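Local coordinates for selenium-binding protein (Sulfolobus tokodaii, PDB 2ECE) that is of unknown function but may bind selenium, and is built as a beta-propeller, at residues P301-E306 and W340-V345; T380-M385 and Q408-G413; T398-L401 and W405-Q408. One frame throughout, in Å; residues are numbered along the deposited sequence.

Interaction 1 (P301-E306 and W340-V345); sequences PAEPLE and WGIGEV
Ile342 pushes its CD1 methyl against the middle of the Glu303 side chain, and this carries most of the contact. The closest approach is 3.7 Å, from Ile342 CD1 to Glu303 CG. The next carbon back, Ile342 CG1, lies 4.2 Å from the same Glu303 CG, so the isoleucine meets the glutamate by the last two carbons of its longer branch. The two side chains cross at about a right angle, and the touch is narrow. In Ile342 the branch runs out nearly straight (chi2 164°), which carries CD1 far enough to reach the backbone of the 301-306 segment as well: Pro301 O sits 4.0 Å from Ile342 CD1, a carbonyl resting beside a methyl.

Glu303 lies at the outer end of strand 291-304, where its backbone pairs with Val319. Ile342 sits in the turn joining strands 334-339 and 344-349 of the next propeller blade, just ahead of the G1 beta bulge that Gly343 and Glu344 form opposite Leu339. Val319 and His369 also pack on Ile342, while Glu303 leans on Phe368.

No hydrogen bond links the two segments. Glu303 OE2 and Glu344 OE2 stand 6.3 Å apart, and any repulsion between them is probably softened because Glu344 pairs with Arg346 and His369. Within this contact the two segments meet by van der Waals packing, of methyl on methylene and of methyl beside a carbonyl oxygen, with the methylene part of an acidic residue serving as the apolar surface.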
ATOM      1  N   PRO A 301      18.305  -3.980  11.285  1.00 32.09           N
ATOM      2  CA  PRO A 301      18.879  -2.932  12.133  1.00 31.32           C
ATOM      3  C   PRO A 301      19.175  -1.627  11.396  1.00 30.71           C
ATOM      4  O   PRO A 301      19.297  -1.597  10.167  1.00 30.16           O
ATOM      5  CB  PRO A 301      20.148  -3.589  12.665  1.00 32.08           C
ATOM      6  CG  PRO A 301      20.604  -4.377  11.475  1.00 33.06           C
ATOM      7  CD  PRO A 301      19.303  -5.033  11.015  1.00 31.98           C
ATOM      8  N   ALA A 302      19.282  -0.545  12.160  1.00 30.75           N
ATOM      9  CA  ALA A 302      19.593   0.756  11.592  1.00 31.55           C
ATOM     10  C   ALA A 302      21.072   0.752  11.200  1.00 33.21           C
ATOM     11  O   ALA A 302      21.856  -0.036  11.735  1.00 32.76           O
ATOM     12  CB  ALA A 302      19.316   1.852  12.616  1.00 30.13           C
ATOM     13  N   GLU A 303      21.450   1.619  10.264  1.00 34.13           N
ATOM     14  CA  GLU A 303      22.839   1.704   9.820  1.00 36.20           C
ATOM     15  C   GLU A 303      23.514   2.966  10.347  1.00 37.64           C
ATOM     16  O   GLU A 303      23.113   4.080  10.013  1.00 36.89           O
ATOM     17  CB  GLU A 303      22.925   1.706   8.291  1.00 36.35           C
ATOM     18  CG  GLU A 303      22.759   0.349   7.625  1.00 38.55           C
ATOM     19  CD  GLU A 303      23.965  -0.557   7.814  1.00 39.35           C
ATOM     20  OE1 GLU A 303      24.995  -0.082   8.338  1.00 38.89           O
ATOM     21  OE2 GLU A 303      23.885  -1.744   7.427  1.00 39.92           O
ATOM     22  N   PRO A 304      24.540   2.808  11.196  1.00 39.78           N
ATOM     23  CA  PRO A 304      25.224   3.997  11.719  1.00 40.57           C
ATOM     24  C   PRO A 304      25.804   4.864  10.592  1.00 41.86           C
ATOM     25  O   PRO A 304      26.321   4.354   9.595  1.00 41.47           O
ATOM     26  CB  PRO A 304      26.292   3.406  12.652  1.00 40.77           C
ATOM     27  CG  PRO A 304      26.409   1.944  12.218  1.00 41.38           C
ATOM     28  CD  PRO A 304      24.992   1.589  11.884  1.00 40.19           C
ATOM     29  N   LEU A 305      25.689   6.178  10.755  1.00 43.43           N
ATOM     30  CA  LEU A 305      26.170   7.147   9.773  1.00 46.36           C
ATOM     31  C   LEU A 305      26.302   8.463  10.535  1.00 48.62           C
ATOM     32  O   LEU A 305      25.364   8.865  11.224  1.00 49.39           O
ATOM     33  CB  LEU A 305      25.129   7.315   8.662  1.00 45.85           C
ATOM     34  CG  LEU A 305      25.498   7.275   7.175  1.00 46.69           C
ATOM     35  CD1 LEU A 305      24.561   8.226   6.428  1.00 46.48           C
ATOM     36  CD2 LEU A 305      26.941   7.684   6.955  1.00 46.42           C
ATOM     37  N   GLU A 306      27.437   9.149  10.422  1.00 51.30           N
ATOM     38  CA  GLU A 306      27.595  10.404  11.159  1.00 53.82           C
ATOM     39  C   GLU A 306      27.174  11.690  10.449  1.00 53.81           C
ATOM     40  O   GLU A 306      26.578  12.567  11.075  1.00 54.58           O
ATOM     41  CB  GLU A 306      29.030  10.555  11.682  1.00 56.19           C
ATOM     42  CG  GLU A 306      30.139  10.424  10.653  1.00 59.27           C
ATOM     43  CD  GLU A 306      31.510  10.588  11.289  1.00 62.01           C
ATOM     44  OE1 GLU A 306      31.720  10.012  12.381  1.00 63.16           O
ATOM     45  OE2 GLU A 306      32.374  11.281  10.706  1.00 63.02           O
ATOM     46  N   TRP A 340      12.696   2.552   3.061  1.00 23.77           N
ATOM     47  CA  TRP A 340      12.607   3.962   2.728  1.00 22.21           C
ATOM     48  C   TRP A 340      13.666   4.825   3.407  1.00 23.01           C
ATOM     49  O   TRP A 340      13.895   5.958   2.999  1.00 22.15           O
ATOM     50  CB  TRP A 340      11.214   4.467   3.094  1.00 21.73           C
ATOM     51  CG  TRP A 340      10.878   5.784   2.495  1.00 22.21           C
ATOM     52  CD1 TRP A 340      10.740   6.072   1.165  1.00 22.71           C
ATOM     53  CD2 TRP A 340      10.568   6.988   3.202  1.00 22.23           C
ATOM     54  NE1 TRP A 340      10.353   7.387   1.002  1.00 21.28           N
ATOM     55  CE2 TRP A 340      10.245   7.971   2.238  1.00 21.81           C
ATOM     56  CE3 TRP A 340      10.537   7.336   4.561  1.00 22.64           C
ATOM     57  CZ2 TRP A 340       9.886   9.271   2.588  1.00 21.81           C
ATOM     58  CZ3 TRP A 340      10.177   8.637   4.908  1.00 23.11           C
ATOM     59  CH2 TRP A 340       9.861   9.584   3.925  1.00 22.33           C
ATOM     60  N   GLY A 341      14.304   4.291   4.444  1.00 23.97           N
ATOM     61  CA  GLY A 341      15.333   5.048   5.134  1.00 24.70           C
ATOM     62  C   GLY A 341      16.693   4.760   4.531  1.00 23.62           C
ATOM     63  O   GLY A 341      17.342   5.640   3.969  1.00 22.82           O
ATOM     64  N   ILE A 342      17.116   3.504   4.628  1.00 24.43           N
ATOM     65  CA  ILE A 342      18.405   3.096   4.092  1.00 24.34           C
ATOM     66  C   ILE A 342      18.495   3.189   2.565  1.00 25.52           C
ATOM     67  O   ILE A 342      19.523   3.612   2.027  1.00 25.84           O
ATOM     68  CB  ILE A 342      18.743   1.669   4.575  1.00 24.19           C
ATOM     69  CG1 ILE A 342      19.157   1.736   6.049  1.00 23.58           C
ATOM     70  CG2 ILE A 342      19.833   1.051   3.700  1.00 25.15           C
ATOM     71  CD1 ILE A 342      19.155   0.413   6.757  1.00 26.54           C
ATOM     72  N   GLY A 343      17.425   2.802   1.869  1.00 24.98           N
ATOM     73  CA  GLY A 343      17.416   2.869   0.416  1.00 24.99           C
ATOM     74  C   GLY A 343      17.540   1.532  -0.294  1.00 25.91           C
ATOM     75  O   GLY A 343      18.444   1.334  -1.112  1.00 26.62           O
ATOM     76  N   GLU A 344      16.624   0.610  -0.009  1.00 26.50           N
ATOM     77  CA  GLU A 344      16.681  -0.705  -0.638  1.00 25.91           C
ATOM     78  C   GLU A 344      15.312  -1.341  -0.871  1.00 26.12           C
ATOM     79  O   GLU A 344      14.296  -0.913  -0.316  1.00 23.10           O
ATOM     80  CB  GLU A 344      17.482  -1.687   0.232  1.00 26.77           C
ATOM     81  CG  GLU A 344      18.906  -1.285   0.611  1.00 28.31           C
ATOM     82  CD  GLU A 344      19.550  -2.285   1.577  1.00 30.30           C
ATOM     83  OE1 GLU A 344      18.863  -3.247   1.988  1.00 31.66           O
ATOM     84  OE2 GLU A 344      20.734  -2.111   1.931  1.00 29.22           O
ATOM     85  N   VAL A 345      15.316  -2.362  -1.719  1.00 24.55           N
ATOM     86  CA  VAL A 345      14.147  -3.181  -1.980  1.00 23.34           C
ATOM     87  C   VAL A 345      14.783  -4.549  -1.812  1.00 23.98           C
ATOM     88  O   VAL A 345      15.835  -4.822  -2.404  1.00 23.85           O
ATOM     89  CB  VAL A 345      13.599  -3.073  -3.421  1.00 22.71           C
ATOM     90  CG1 VAL A 345      12.487  -4.097  -3.605  1.00 21.28           C
ATOM     91  CG2 VAL A 345      13.045  -1.679  -3.687  1.00 20.68           C
TER

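Interaction 2 (T380-M385 and Q408-G413); sequences TGAPQM and QFYPEG
Gly381 lies flat on the ring of Tyr410. Its CA is 3.4 Å from the centroid of the Tyr410 ring and only 6° off the ring normal, a CH-pi contact over the centre of one face. The Gly381 backbone, at a positive phi (67°) that favours glycine, runs across this face, and Gly381 O reaches 3.5 Å from Tyr410 CE1. At the far end of the ring the next residue takes over: Ala382 CB touches Tyr410 OH at 3.4 Å. A lighter touch closes the other end of the contact, where Thr380 CG2 rests 3.9 Å from Gly413 O.

The ring gets its place from both ends. At its root, Tyr410 is the first residue to leave the helical conformation after helix 403-409, and it opens a type I beta turn closed by Gly413 N bonding to Tyr410 O at 3.2 Å. Its CG lies anti to the carbonyl carbon (chi1 -68°), which sends the ring toward Gly381. At its tip, the hydroxyl is hydrogen-bonded to Trp340 O, and the Trp340 and Tyr410 rings meet edge-to-face.

On the opposing side, Thr380 OG1 bonds to Lys415 N, and Thr380 O takes bonds from Trp417 NE1 and Asn399 ND2. The 380-385 loop, which follows strand 357-363, runs past the end of helix 403-409 and settles beside strand 394-398, where the backbones of Gln384 and Met385 bond to Thr398. It leads into an antiparallel blade of the beta-propeller that includes strands 386-388, 394-398 and 417-423, with helix 403-409 inserted between the last two.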
ATOM      1  N   THR A 380      15.932  10.804  -5.805  1.00 25.12           N
ATOM      2  CA  THR A 380      15.658  11.427  -4.520  1.00 24.47           C
ATOM      3  C   THR A 380      14.793  10.446  -3.726  1.00 25.61           C
ATOM      4  O   THR A 380      14.183   9.540  -4.304  1.00 24.85           O
ATOM      5  CB  THR A 380      14.894  12.759  -4.679  1.00 25.37           C
ATOM      6  OG1 THR A 380      13.673  12.538  -5.395  1.00 23.97           O
ATOM      7  CG2 THR A 380      15.743  13.772  -5.429  1.00 23.51           C
ATOM      8  N   GLY A 381      14.745  10.614  -2.409  1.00 24.19           N
ATOM      9  CA  GLY A 381      13.950   9.716  -1.593  1.00 25.11           C
ATOM     10  C   GLY A 381      14.521   8.310  -1.598  1.00 24.39           C
ATOM     11  O   GLY A 381      15.743   8.129  -1.658  1.00 22.38           O
ATOM     12  N   ALA A 382      13.640   7.314  -1.539  1.00 23.30           N
ATOM     13  CA  ALA A 382      14.057   5.914  -1.521  1.00 21.63           C
ATOM     14  C   ALA A 382      12.854   5.040  -1.874  1.00 22.00           C
ATOM     15  O   ALA A 382      11.752   5.550  -2.064  1.00 21.38           O
ATOM     16  CB  ALA A 382      14.578   5.556  -0.140  1.00 21.58           C
ATOM     17  N   PRO A 383      13.055   3.715  -1.986  1.00 22.62           N
ATOM     18  CA  PRO A 383      11.921   2.843  -2.319  1.00 21.54           C
ATOM     19  C   PRO A 383      10.852   2.942  -1.232  1.00 20.53           C
ATOM     20  O   PRO A 383      11.168   3.027  -0.046  1.00 18.79           O
ATOM     21  CB  PRO A 383      12.548   1.457  -2.356  1.00 22.50           C
ATOM     22  CG  PRO A 383      13.968   1.731  -2.759  1.00 22.11           C
ATOM     23  CD  PRO A 383      14.308   2.939  -1.924  1.00 22.06           C
ATOM     24  N   GLN A 384       9.601   3.078  -1.651  1.00 19.23           N
ATOM     25  CA  GLN A 384       8.497   3.119  -0.704  1.00 16.89           C
ATOM     26  C   GLN A 384       7.454   2.076  -1.129  1.00 16.70           C
ATOM     27  O   GLN A 384       7.538   0.908  -0.747  1.00 16.62           O
ATOM     28  CB  GLN A 384       7.922   4.532  -0.669  1.00 18.13           C
ATOM     29  CG  GLN A 384       7.237   4.925   0.621  1.00 16.73           C
ATOM     30  CD  GLN A 384       5.983   4.111   0.891  1.00 19.42           C
ATOM     31  OE1 GLN A 384       6.048   3.005   1.430  1.00 18.51           O
ATOM     32  NE2 GLN A 384       4.833   4.654   0.503  1.00 17.19           N
ATOM     33  N   MET A 385       6.497   2.488  -1.950  1.00 16.30           N
ATOM     34  CA  MET A 385       5.476   1.558  -2.410  1.00 16.46           C
ATOM     35  C   MET A 385       6.049   0.612  -3.453  1.00 17.80           C
ATOM     36  O   MET A 385       6.898   0.992  -4.258  1.00 16.34           O
ATOM     37  CB  MET A 385       4.269   2.287  -3.010  1.00 18.85           C
ATOM     38  CG  MET A 385       3.320   2.877  -1.986  1.00 20.27           C
ATOM     39  SD  MET A 385       2.921   1.763  -0.627  1.00 24.59           S
ATOM     40  CE  MET A 385       1.844   0.563  -1.440  1.00 24.20           C
ATOM     41  N   GLN A 408      10.546  15.750   5.829  1.00 26.28           N
ATOM     42  CA  GLN A 408      11.367  15.631   7.030  1.00 28.27           C
ATOM     43  C   GLN A 408      12.581  14.745   6.801  1.00 28.99           C
ATOM     44  O   GLN A 408      13.691  15.074   7.227  1.00 28.30           O
ATOM     45  CB  GLN A 408      10.561  15.046   8.182  1.00 28.10           C
ATOM     46  CG  GLN A 408       9.472  15.937   8.709  1.00 29.60           C
ATOM     47  CD  GLN A 408       8.688  15.255   9.803  1.00 31.01           C
ATOM     48  OE1 GLN A 408       7.940  14.311   9.546  1.00 32.06           O
ATOM     49  NE2 GLN A 408       8.865  15.715  11.036  1.00 30.71           N
ATOM     50  N   PHE A 409      12.367  13.612   6.137  1.00 26.71           N
ATOM     51  CA  PHE A 409      13.455  12.682   5.873  1.00 26.46           C
ATOM     52  C   PHE A 409      14.256  12.975   4.609  1.00 26.22           C
ATOM     53  O   PHE A 409      15.402  12.547   4.485  1.00 25.93           O
ATOM     54  CB  PHE A 409      12.928  11.244   5.848  1.00 24.94           C
ATOM     55  CG  PHE A 409      12.506  10.737   7.203  1.00 25.44           C
ATOM     56  CD1 PHE A 409      11.214  10.959   7.680  1.00 24.79           C
ATOM     57  CD2 PHE A 409      13.421  10.075   8.021  1.00 24.79           C
ATOM     58  CE1 PHE A 409      10.839  10.527   8.955  1.00 25.94           C
ATOM     59  CE2 PHE A 409      13.060   9.639   9.297  1.00 24.70           C
ATOM     60  CZ  PHE A 409      11.763   9.865   9.767  1.00 25.12           C
ATOM     61  N   TYR A 410      13.647  13.692   3.671  1.00 26.44           N
ATOM     62  CA  TYR A 410      14.307  14.073   2.422  1.00 26.94           C
ATOM     63  C   TYR A 410      13.933  15.538   2.219  1.00 28.25           C
ATOM     64  O   TYR A 410      13.194  15.888   1.299  1.00 28.21           O
ATOM     65  CB  TYR A 410      13.805  13.201   1.261  1.00 25.39           C
ATOM     66  CG  TYR A 410      14.237  11.753   1.393  1.00 25.47           C
ATOM     67  CD1 TYR A 410      15.538  11.360   1.069  1.00 22.16           C
ATOM     68  CD2 TYR A 410      13.378  10.797   1.933  1.00 24.21           C
ATOM     69  CE1 TYR A 410      15.972  10.056   1.291  1.00 22.83           C
ATOM     70  CE2 TYR A 410      13.803   9.489   2.160  1.00 24.78           C
ATOM     71  CZ  TYR A 410      15.101   9.128   1.842  1.00 23.06           C
ATOM     72  OH  TYR A 410      15.536   7.850   2.110  1.00 24.22           O
ATOM     73  N   PRO A 411      14.455  16.417   3.094  1.00 29.66           N
ATOM     74  CA  PRO A 411      14.207  17.861   3.075  1.00 30.61           C
ATOM     75  C   PRO A 411      14.640  18.606   1.822  1.00 32.26           C
ATOM     76  O   PRO A 411      14.139  19.693   1.549  1.00 32.51           O
ATOM     77  CB  PRO A 411      14.939  18.342   4.325  1.00 29.49           C
ATOM     78  CG  PRO A 411      16.117  17.436   4.366  1.00 29.93           C
ATOM     79  CD  PRO A 411      15.483  16.087   4.100  1.00 28.78           C
ATOM     80  N   GLU A 412      15.559  18.033   1.055  1.00 34.22           N
ATOM     81  CA  GLU A 412      16.016  18.696  -0.159  1.00 36.80           C
ATOM     82  C   GLU A 412      14.936  18.716  -1.237  1.00 35.46           C
ATOM     83  O   GLU A 412      15.056  19.430  -2.230  1.00 36.00           O
ATOM     84  CB  GLU A 412      17.284  18.020  -0.682  1.00 41.24           C
ATOM     85  CG  GLU A 412      18.451  18.091   0.299  1.00 46.54           C
ATOM     86  CD  GLU A 412      19.742  17.547  -0.283  1.00 49.90           C
ATOM     87  OE1 GLU A 412      20.078  17.927  -1.428  1.00 52.14           O
ATOM     88  OE2 GLU A 412      20.425  16.754   0.403  1.00 51.31           O
ATOM     89  N   GLY A 413      13.880  17.933  -1.039  1.00 34.23           N
ATOM     90  CA  GLY A 413      12.792  17.904  -2.002  1.00 32.54           C
ATOM     91  C   GLY A 413      12.637  16.598  -2.761  1.00 32.63           C
ATOM     92  O   GLY A 413      13.327  16.359  -3.755  1.00 33.25           O
TER

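Interaction 3 (T398-L401 and W405-Q408); sequences TNSL and WDNQ
In this blade of the beta-propeller, a short helix, 403-409, is inserted between the neighbouring antiparallel strands 394-398 and 417-423, and the contact fastens that helix to the loop leading into it. The clasp is the carboxylate of Asp406, which reaches back to the loop with both oxygens. Asp406 OD2 accepts a hydrogen bond from Ser400 OG at 2.6 Å, a short one. Asp406 OD1 takes the backbone N-H of Leu401 at 2.9 Å, with an N-H...O angle of 160°. Each oxygen uses its syn lone pair, the one on the side of its partner oxygen, so the two donors, which come from consecutive residues, are gripped as a pair and fix how the carboxylate is turned. For Ser400 this works because OG stands anti to the backbone N (chi1 174°).

Asp406 OD2 has a second partner, a salt bridge to Arg443 NH1, and Arg443 NH2 is hydrogen-bonded to Asn407 OD1. Arg443 begins strand 443-449, which belongs to the blade formed with the N-terminal strands, so the buried carboxylate ties the helix to the adjacent blade as well as to its own loop. The arginine probably favours the ionised form of the acid.

Next to the carboxylate the contact becomes apolar. Trp405 has its NE1 bonded to Ile213 O, and the carbocyclic part of its indole turns toward Leu401. The leucine meets it obliquely, with Leu401 CD2 resting 4.0 Å from Trp405 CE3.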
ATOM      1  N   THR A 398       7.992   3.022  -6.387  1.00 16.36           N
ATOM      2  CA  THR A 398       7.846   4.483  -6.353  1.00 16.99           C
ATOM      3  C   THR A 398       8.501   4.960  -5.045  1.00 16.74           C
ATOM      4  O   THR A 398       8.875   4.131  -4.212  1.00 17.70           O
ATOM      5  CB  THR A 398       6.378   4.950  -6.452  1.00 15.94           C
ATOM      6  OG1 THR A 398       5.608   4.382  -5.383  1.00 16.64           O
ATOM      7  CG2 THR A 398       5.800   4.550  -7.812  1.00 18.07           C
ATOM      8  N   ASN A 399       8.598   6.267  -4.828  1.00 15.83           N
ATOM      9  CA  ASN A 399       9.366   6.752  -3.671  1.00 18.21           C
ATOM     10  C   ASN A 399       8.804   7.702  -2.622  1.00 19.09           C
ATOM     11  O   ASN A 399       9.544   8.116  -1.724  1.00 20.23           O
ATOM     12  CB  ASN A 399      10.657   7.368  -4.208  1.00 17.78           C
ATOM     13  CG  ASN A 399      10.391   8.563  -5.107  1.00 21.09           C
ATOM     14  OD1 ASN A 399       9.394   8.594  -5.839  1.00 19.32           O
ATOM     15  ND2 ASN A 399      11.278   9.554  -5.062  1.00 18.59           N
ATOM     16  N   SER A 400       7.532   8.064  -2.715  1.00 19.51           N
ATOM     17  CA  SER A 400       6.953   8.977  -1.743  1.00 19.42           C
ATOM     18  C   SER A 400       6.145   8.248  -0.670  1.00 20.78           C
ATOM     19  O   SER A 400       5.455   7.276  -0.961  1.00 19.60           O
ATOM     20  CB  SER A 400       6.070   9.995  -2.459  1.00 17.88           C
ATOM     21  OG  SER A 400       5.394  10.809  -1.522  1.00 21.31           O
ATOM     22  N   LEU A 401       6.229   8.735   0.568  1.00 20.36           N
ATOM     23  CA  LEU A 401       5.511   8.137   1.689  1.00 19.42           C
ATOM     24  C   LEU A 401       4.298   8.982   2.075  1.00 19.78           C
ATOM     25  O   LEU A 401       3.164   8.504   2.090  1.00 17.61           O
ATOM     26  CB  LEU A 401       6.441   7.993   2.906  1.00 18.61           C
ATOM     27  CG  LEU A 401       5.818   7.437   4.197  1.00 21.16           C
ATOM     28  CD1 LEU A 401       5.336   6.011   3.962  1.00 19.97           C
ATOM     29  CD2 LEU A 401       6.838   7.473   5.332  1.00 21.74           C
ATOM     30  N   TRP A 405       5.983  13.979   5.683  1.00 22.11           N
ATOM     31  CA  TRP A 405       7.024  13.073   6.150  1.00 23.09           C
ATOM     32  C   TRP A 405       8.174  13.064   5.140  1.00 23.05           C
ATOM     33  O   TRP A 405       9.344  12.975   5.526  1.00 22.83           O
ATOM     34  CB  TRP A 405       6.460  11.656   6.360  1.00 21.33           C
ATOM     35  CG  TRP A 405       5.524  11.562   7.541  1.00 22.04           C
ATOM     36  CD1 TRP A 405       4.539  12.452   7.877  1.00 21.14           C
ATOM     37  CD2 TRP A 405       5.495  10.536   8.543  1.00 20.74           C
ATOM     38  NE1 TRP A 405       3.907  12.047   9.027  1.00 22.24           N
ATOM     39  CE2 TRP A 405       4.471  10.876   9.458  1.00 21.04           C
ATOM     40  CE3 TRP A 405       6.234   9.363   8.759  1.00 20.61           C
ATOM     41  CZ2 TRP A 405       4.165  10.083  10.575  1.00 20.36           C
ATOM     42  CZ3 TRP A 405       5.927   8.572   9.876  1.00 21.01           C
ATOM     43  CH2 TRP A 405       4.902   8.941  10.767  1.00 19.38           C
ATOM     44  N   ASP A 406       7.848  13.162   3.852  1.00 23.39           N
ATOM     45  CA  ASP A 406       8.881  13.192   2.815  1.00 22.82           C
ATOM     46  C   ASP A 406       9.811  14.359   3.135  1.00 24.56           C
ATOM     47  O   ASP A 406      11.036  14.231   3.136  1.00 24.99           O
ATOM     48  CB  ASP A 406       8.289  13.460   1.424  1.00 21.33           C
ATOM     49  CG  ASP A 406       7.415  12.325   0.909  1.00 22.06           C
ATOM     50  OD1 ASP A 406       7.430  11.223   1.495  1.00 18.21           O
ATOM     51  OD2 ASP A 406       6.718  12.554  -0.104  1.00 20.86           O
ATOM     52  N   ASN A 407       9.192  15.503   3.402  1.00 25.40           N
ATOM     53  CA  ASN A 407       9.911  16.731   3.688  1.00 27.28           C
ATOM     54  C   ASN A 407      10.806  16.683   4.921  1.00 27.45           C
ATOM     55  O   ASN A 407      11.735  17.478   5.037  1.00 30.00           O
ATOM     56  CB  ASN A 407       8.918  17.888   3.794  1.00 27.03           C
ATOM     57  CG  ASN A 407       8.198  18.155   2.478  1.00 28.50           C
ATOM     58  OD1 ASN A 407       8.589  17.634   1.426  1.00 24.82           O
ATOM     59  ND2 ASN A 407       7.145  18.969   2.528  1.00 27.82           N
ATOM     60  N   GLN A 408      10.546  15.750   5.829  1.00 26.28           N
ATOM     61  CA  GLN A 408      11.367  15.631   7.030  1.00 28.27           C
ATOM     62  C   GLN A 408      12.581  14.745   6.801  1.00 28.99           C
ATOM     63  O   GLN A 408      13.691  15.074   7.227  1.00 28.30           O
ATOM     64  CB  GLN A 408      10.561  15.046   8.182  1.00 28.10           C
ATOM     65  CG  GLN A 408       9.472  15.937   8.709  1.00 29.60           C
ATOM     66  CD  GLN A 408       8.688  15.255   9.803  1.00 31.01           C
ATOM     67  OE1 GLN A 408       7.940  14.311   9.546  1.00 32.06           O
ATOM     68  NE2 GLN A 408       8.865  15.715  11.036  1.00 30.71           N
TER

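Interaction 1 is the outlier: it is only partly buried, with its centre about 21 Å from the centre of the chain, and it joins neighbouring blades by van der Waals packing with no hydrogen bond between its segments. Interactions 2 and 3 are buried, their centres only about 4 Å apart, and both use helix 403-409: interaction 3 ties it to the loop that enters it, interaction 2 packs the turn that leaves it. Their chemistry differs accordingly, a carboxylate holding two donors in one and a glycine on an aromatic face in the other. Trp340, in the 340-345 segment though outside interaction 1's own contact, reaches interaction 2 through its O to Tyr410 OH and interaction 3 through NE1 to Asn399 O.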